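Local coordinates for putative exported protein (Bordetella pertussis Tohama I, PDB 2PFY), which binds pyroglutamic acid as the extracytoplasmic solute receptor of a tripartite ATP-independent periplasmic (TRAP) transport system, to which it probably delivers the ligand, at residues 4-9 / 37-42; 60-65 / 211-216. All blocks are in the same frame, centred on the assembly; numbering follows the deposited sequence.

Contact 1. Residues 4-9 / 37-42; sequences WTMTAE and IKVQSN
Met6, present as selenomethionine, sets CG anti to its backbone N (chi1 179°), and its CB lies 3.5 Å from Ile37 CG2, the branch of Ile37 that lies anti to its own N; the bend at chi3 (-61°) then brings CE toward Ile37, the two side chains crossing obliquely. Met6 SE lies 4.0 Å from Val39 CG2, the two side chains side by side. The other branch of Ile37 serves Trp4: Ile37 CG1 lies 3.5 Å from Trp4 CD1, the side chains pointing the same way, with the methylene approaching the indole obliquely. Beneath these groups the backbones pair in parallel register, Trp4 with Ile37 through Thr7 with Gln40, their axes 4.6 Å apart. Lys38 N donates to Trp4 O (2.9 Å) and Gln40 N to Met6 O, while Met6 N returns a bond to Lys38 O. Just past strand 2-7, Ala8 N reaches Gln40 O (3.1 Å) from above the carbonyl plane. Gln40 O takes a second bond from a water, 2.8 Å away, that also hydrogen-bonds Thr7 OG1, so this carbonyl is gripped twice. Glu9 turns away from 37-42; its OE1 pairs with Arg48, a residue of the pyroglutamate pocket. Strands 2-7 and 35-40 are the parallel strands of a beta-alpha-beta unit: helix 15-30 covers the Met6 and Ile37 face through Phe23 and Ala24, and strand 62-66 flanks strand 2-7, with Ile62 touching Trp4, Met6 and Ile37.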
loop_
_atom_site.group_PDB
_atom_site.type_symbol
_atom_site.label_atom_id
_atom_site.label_comp_id
_atom_site.label_asym_id
_atom_site.label_seq_id
_atom_site.Cartn_x
_atom_site.Cartn_y
_atom_site.Cartn_z
ATOM N N TRP A 4 17.426 0.402 -16.864
ATOM C CA TRP A 4 16.903 -0.296 -15.689
ATOM C C TRP A 4 15.528 -0.815 -16.061
ATOM O O TRP A 4 14.769 -0.109 -16.747
ATOM C CB TRP A 4 16.466 0.762 -14.708
ATOM C CG TRP A 4 17.123 1.081 -13.504
ATOM C CD1 TRP A 4 16.535 1.729 -12.408
ATOM C CD2 TRP A 4 18.446 0.922 -13.189
ATOM N NE1 TRP A 4 17.430 1.907 -11.433
ATOM C CE2 TRP A 4 18.627 1.435 -11.894
ATOM C CE3 TRP A 4 19.519 0.373 -13.849
ATOM C CZ2 TRP A 4 19.828 1.405 -11.270
ATOM C CZ3 TRP A 4 20.654 0.352 -13.238
ATOM C CH2 TRP A 4 20.823 0.857 -11.963
ATOM N N THR A 5 15.136 -1.947 -15.491
ATOM C CA THR A 5 13.749 -2.377 -15.570
ATOM C C THR A 5 13.119 -2.232 -14.199
ATOM O O THR A 5 13.722 -2.567 -13.174
ATOM C CB THR A 5 13.630 -3.857 -16.036
ATOM O OG1 THR A 5 14.206 -3.962 -17.353
ATOM C CG2 THR A 5 12.127 -4.296 -16.107
HETATM N N MSE A 6 11.908 -1.694 -14.185
HETATM C CA MSE A 6 11.193 -1.501 -12.960
HETATM C C MSE A 6 9.909 -2.337 -12.964
HETATM O O MSE A 6 9.221 -2.436 -13.988
HETATM C CB MSE A 6 10.844 -0.016 -12.791
HETATM C CG MSE A 6 10.042 0.315 -11.521
HETATM SE SE MSE A 6 9.930 2.278 -11.289
HETATM C CE MSE A 6 11.690 2.846 -11.120
ATOM N N THR A 7 9.577 -2.894 -11.807
ATOM C CA THR A 7 8.266 -3.531 -11.647
ATOM C C THR A 7 7.377 -2.554 -10.878
ATOM O O THR A 7 7.825 -1.894 -9.930
ATOM C CB THR A 7 8.359 -4.918 -10.938
ATOM O OG1 THR A 7 7.036 -5.482 -10.795
ATOM C CG2 THR A 7 8.998 -4.780 -9.519
ATOM N N ALA A 8 6.118 -2.463 -11.284
ATOM C CA ALA A 8 5.084 -1.744 -10.531
ATOM C C ALA A 8 3.916 -2.687 -10.332
ATOM O O ALA A 8 3.566 -3.502 -11.217
ATOM C CB ALA A 8 4.630 -0.491 -11.276
ATOM N N GLU A 9 3.314 -2.580 -9.158
ATOM C CA GLU A 9 2.302 -3.527 -8.683
ATOM C C GLU A 9 0.934 -3.457 -9.418
ATOM O O GLU A 9 0.312 -4.471 -9.750
ATOM C CB GLU A 9 2.083 -3.180 -7.223
ATOM C CG GLU A 9 1.989 -4.304 -6.322
ATOM C CD GLU A 9 1.709 -3.850 -4.926
ATOM O OE1 GLU A 9 2.413 -4.284 -4.014
ATOM O OE2 GLU A 9 0.758 -3.076 -4.740
ATOM N N ILE A 37 14.553 4.175 -17.213
ATOM C CA ILE A 37 13.869 3.163 -16.439
ATOM C C ILE A 37 12.601 2.800 -17.209
ATOM O O ILE A 37 11.802 3.659 -17.509
ATOM C CB ILE A 37 13.523 3.660 -15.038
ATOM C CG1 ILE A 37 14.821 4.106 -14.299
ATOM C CG2 ILE A 37 12.713 2.562 -14.292
ATOM C CD1 ILE A 37 14.604 4.834 -12.955
ATOM N N LYS A 38 12.451 1.531 -17.542
ATOM C CA LYS A 38 11.259 1.043 -18.242
ATOM C C LYS A 38 10.373 0.314 -17.229
ATOM O O LYS A 38 10.813 -0.615 -16.573
ATOM C CB LYS A 38 11.646 0.114 -19.401
ATOM C CG LYS A 38 12.762 0.638 -20.296
ATOM C CD LYS A 38 14.160 -0.072 -19.961
ATOM C CE LYS A 38 15.315 0.881 -19.981
ATOM N NZ LYS A 38 15.782 1.279 -21.375
ATOM N N VAL A 39 9.128 0.762 -17.108
ATOM C CA VAL A 39 8.208 0.269 -16.091
ATOM C C VAL A 39 7.315 -0.816 -16.709
ATOM O O VAL A 39 6.709 -0.620 -17.783
ATOM C CB VAL A 39 7.314 1.407 -15.534
ATOM C CG1 VAL A 39 6.282 0.838 -14.559
ATOM C CG2 VAL A 39 8.183 2.522 -14.856
ATOM N N GLN A 40 7.271 -1.959 -16.049
ATOM C CA GLN A 40 6.323 -3.015 -16.378
ATOM C C GLN A 40 5.363 -3.117 -15.225
ATOM O O GLN A 40 5.723 -3.549 -14.127
ATOM C CB GLN A 40 7.040 -4.352 -16.634
ATOM C CG GLN A 40 8.031 -4.177 -17.799
ATOM C CD GLN A 40 8.533 -5.468 -18.355
ATOM O OE1 GLN A 40 7.746 -6.372 -18.583
ATOM N NE2 GLN A 40 9.852 -5.568 -18.596
ATOM N N SER A 41 4.123 -2.721 -15.481
ATOM C CA SER A 41 3.195 -2.557 -14.387
ATOM C C SER A 41 2.270 -3.782 -14.265
ATOM O O SER A 41 2.463 -4.818 -14.948
ATOM C CB SER A 41 2.386 -1.294 -14.622
ATOM O OG SER A 41 1.608 -1.510 -15.772
ATOM N N ASN A 42 1.247 -3.628 -13.424
ATOM C CA ASN A 42 0.248 -4.663 -13.161
ATOM C C ASN A 42 0.834 -6.005 -12.696
ATOM O O ASN A 42 0.242 -7.078 -12.960
ATOM C CB ASN A 42 -0.637 -4.869 -14.388
ATOM C CG ASN A 42 -1.974 -5.538 -14.024
ATOM O OD1 ASN A 42 -2.575 -5.244 -12.984
ATOM N ND2 ASN A 42 -2.426 -6.449 -14.879
HETATM O O HOH W 1 5.451 -6.022 -12.795
#

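Contact 2. Residues 60-65 / 211-216; sequences VQIGEV and VIANKR
Ile62 and Val211 make the close apolar part of this contact, on the face they share with Ala213. Ile62 carries CG1 anti to its backbone N (chi1 -168°), which raises the CG1-CD1 arm from the sheet beside Val211, the two side chains crossing obliquely; Ile62 CD1 comes to 3.7 Å from Val211 CG1, and Ile62 CG1 lies 4.0 Å from Ala213 CB. Val211 uses both branches: its CG2 meets Glu64 CB at 3.9 Å, the side chains crossing at about a right angle. Between the segments the packing round Ile212 is looser: Gly63 offers it no side chain, and Val65 CG1 comes only to 4.3 Å from Ile212 CD1. Two reciprocal backbone bonds, each 2.9 Å, make Gly63 and Ile212 a hydrogen-bonded antiparallel pair: Gly63 N to Ile212 O and Ile212 N to Gly63 O. Toward the partly exposed end, Asn214 N donates to Gln61 O (2.8 Å). Asn214 is the N-cap of helix 215-220, its OD1 accepting from Ala217 N and its ND2 bonding Val55 O. Here strand 208-214, returning from the chain's second half, runs antiparallel to strand 62-66 in the five-stranded mixed sheet, of order 2-1-3-5-4, a topology characteristic of class II periplasmic binding proteins.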
loop_
_atom_site.group_PDB
_atom_site.type_symbol
_atom_site.label_atom_id
_atom_site.label_comp_id
_atom_site.label_asym_id
_atom_site.label_seq_id
_atom_site.Cartn_x
_atom_site.Cartn_y
_atom_site.Cartn_z
ATOM N N VAL A 60 15.002 -7.208 -11.263
ATOM C CA VAL A 60 14.836 -5.836 -11.648
ATOM C C VAL A 60 15.821 -5.033 -10.821
ATOM O O VAL A 60 16.257 -5.477 -9.754
ATOM C CB VAL A 60 13.359 -5.338 -11.363
ATOM C CG1 VAL A 60 12.364 -6.136 -12.222
ATOM C CG2 VAL A 60 12.985 -5.519 -9.909
ATOM N N GLN A 61 16.125 -3.832 -11.295
ATOM C CA GLN A 61 16.971 -2.908 -10.536
ATOM C C GLN A 61 16.198 -2.065 -9.563
ATOM O O GLN A 61 16.777 -1.517 -8.602
ATOM C CB GLN A 61 17.760 -2.007 -11.489
ATOM C CG GLN A 61 18.758 -2.748 -12.341
ATOM C CD GLN A 61 18.122 -3.260 -13.620
ATOM O OE1 GLN A 61 16.942 -3.086 -13.825
ATOM N NE2 GLN A 61 18.919 -3.936 -14.492
ATOM N N ILE A 62 14.871 -1.980 -9.771
ATOM C CA ILE A 62 14.060 -1.097 -8.973
ATOM C C ILE A 62 12.607 -1.585 -9.051
ATOM O O ILE A 62 12.176 -2.206 -10.068
ATOM C CB ILE A 62 14.244 0.377 -9.482
ATOM C CG1 ILE A 62 13.644 1.406 -8.506
ATOM C CG2 ILE A 62 13.747 0.523 -10.986
ATOM C CD1 ILE A 62 14.002 2.899 -8.851
ATOM N N GLY A 63 11.840 -1.346 -8.002
ATOM C CA GLY A 63 10.452 -1.800 -8.061
ATOM C C GLY A 63 9.571 -1.090 -7.065
ATOM O O GLY A 63 10.042 -0.573 -6.056
ATOM N N GLU A 64 8.280 -1.057 -7.389
ATOM C CA GLU A 64 7.275 -0.522 -6.518
ATOM C C GLU A 64 6.502 -1.663 -5.837
ATOM O O GLU A 64 6.177 -2.685 -6.466
ATOM C CB GLU A 64 6.349 0.438 -7.312
ATOM C CG GLU A 64 5.258 1.082 -6.451
ATOM C CD GLU A 64 4.043 0.175 -6.295
ATOM O OE1 GLU A 64 3.673 -0.495 -7.307
ATOM O OE2 GLU A 64 3.485 0.111 -5.170
ATOM N N VAL A 65 6.247 -1.497 -4.536
ATOM C CA VAL A 65 5.505 -2.512 -3.760
ATOM C C VAL A 65 4.875 -1.883 -2.513
ATOM O O VAL A 65 5.358 -0.862 -1.982
ATOM C CB VAL A 65 6.411 -3.777 -3.405
ATOM C CG1 VAL A 65 7.540 -3.408 -2.434
ATOM C CG2 VAL A 65 5.599 -4.984 -2.867
ATOM N N VAL A 211 9.073 2.690 -3.472
ATOM C CA VAL A 211 9.897 2.370 -4.609
ATOM C C VAL A 211 11.290 2.124 -4.046
ATOM O O VAL A 211 11.857 2.973 -3.354
ATOM C CB VAL A 211 9.880 3.477 -5.665
ATOM C CG1 VAL A 211 11.015 3.277 -6.744
ATOM C CG2 VAL A 211 8.497 3.512 -6.348
ATOM N N ILE A 212 11.800 0.929 -4.287
ATOM C CA ILE A 212 13.027 0.480 -3.636
ATOM C C ILE A 212 13.990 0.030 -4.754
ATOM O O ILE A 212 13.552 -0.570 -5.732
ATOM C CB ILE A 212 12.762 -0.684 -2.597
ATOM C CG1 ILE A 212 11.920 -1.818 -3.215
ATOM C CG2 ILE A 212 12.068 -0.158 -1.308
ATOM C CD1 ILE A 212 11.840 -3.121 -2.397
ATOM N N ALA A 213 15.290 0.312 -4.602
ATOM C CA ALA A 213 16.274 -0.022 -5.633
ATOM C C ALA A 213 17.349 -0.996 -5.144
ATOM O O ALA A 213 17.640 -1.063 -3.953
ATOM C CB ALA A 213 16.911 1.262 -6.259
ATOM N N ASN A 214 17.886 -1.789 -6.065
ATOM C CA ASN A 214 19.036 -2.676 -5.763
ATOM C C ASN A 214 20.223 -1.761 -5.440
ATOM O O ASN A 214 20.593 -0.946 -6.270
ATOM C CB ASN A 214 19.338 -3.567 -6.962
ATOM C CG ASN A 214 20.526 -4.514 -6.713
ATOM O OD1 ASN A 214 21.697 -4.141 -6.895
ATOM N ND2 ASN A 214 20.222 -5.736 -6.292
ATOM N N LYS A 215 20.780 -1.887 -4.232
ATOM C CA LYS A 215 21.861 -0.989 -3.769
ATOM C C LYS A 215 23.108 -1.038 -4.656
ATOM O O LYS A 215 23.601 -0.003 -5.046
ATOM C CB LYS A 215 22.212 -1.248 -2.292
ATOM C CG LYS A 215 23.133 -0.194 -1.683
ATOM C CD LYS A 215 23.416 -0.582 -0.238
ATOM C CE LYS A 215 24.396 0.336 0.425
ATOM N NZ LYS A 215 24.547 -0.117 1.839
ATOM N N ARG A 216 23.550 -2.238 -5.024
ATOM C CA ARG A 216 24.691 -2.408 -5.937
ATOM C C ARG A 216 24.484 -1.742 -7.304
ATOM O O ARG A 216 25.352 -1.014 -7.789
ATOM C CB ARG A 216 25.067 -3.895 -6.092
ATOM C CG ARG A 216 26.149 -4.159 -7.144
ATOM C CD ARG A 216 27.089 -5.332 -6.801
ATOM N NE ARG A 216 26.939 -5.811 -5.414
ATOM C CZ ARG A 216 27.868 -5.729 -4.462
ATOM N NH1 ARG A 216 29.066 -5.192 -4.716
ATOM N NH2 ARG A 216 27.597 -6.204 -3.250
#

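From the N terminus, strand 2-7 leads through helix 15-30 to strand 35-40, and contact 1 closes this short loop of 27 intervening residues. The chain then passes helix 51-57 and enters strand 62-66, where contact 2 opens; it closes 145 residues later, after the chain has built strand 112-119 and most strands of the four-stranded sheet. The two contacts therefore follow in series, neither nesting nor crossing. In space their centres are 10 Å apart, and strands 2-7 and 62-66 are neighbours: Thr5 N lies 2.7 Å from Gln61 OE1 and Thr7 O 2.7 Å from Glu64 N, both probable hydrogen bonds. Together the two contacts tie the early beta-alpha-beta unit to the returning strand 208-214 within one sheet.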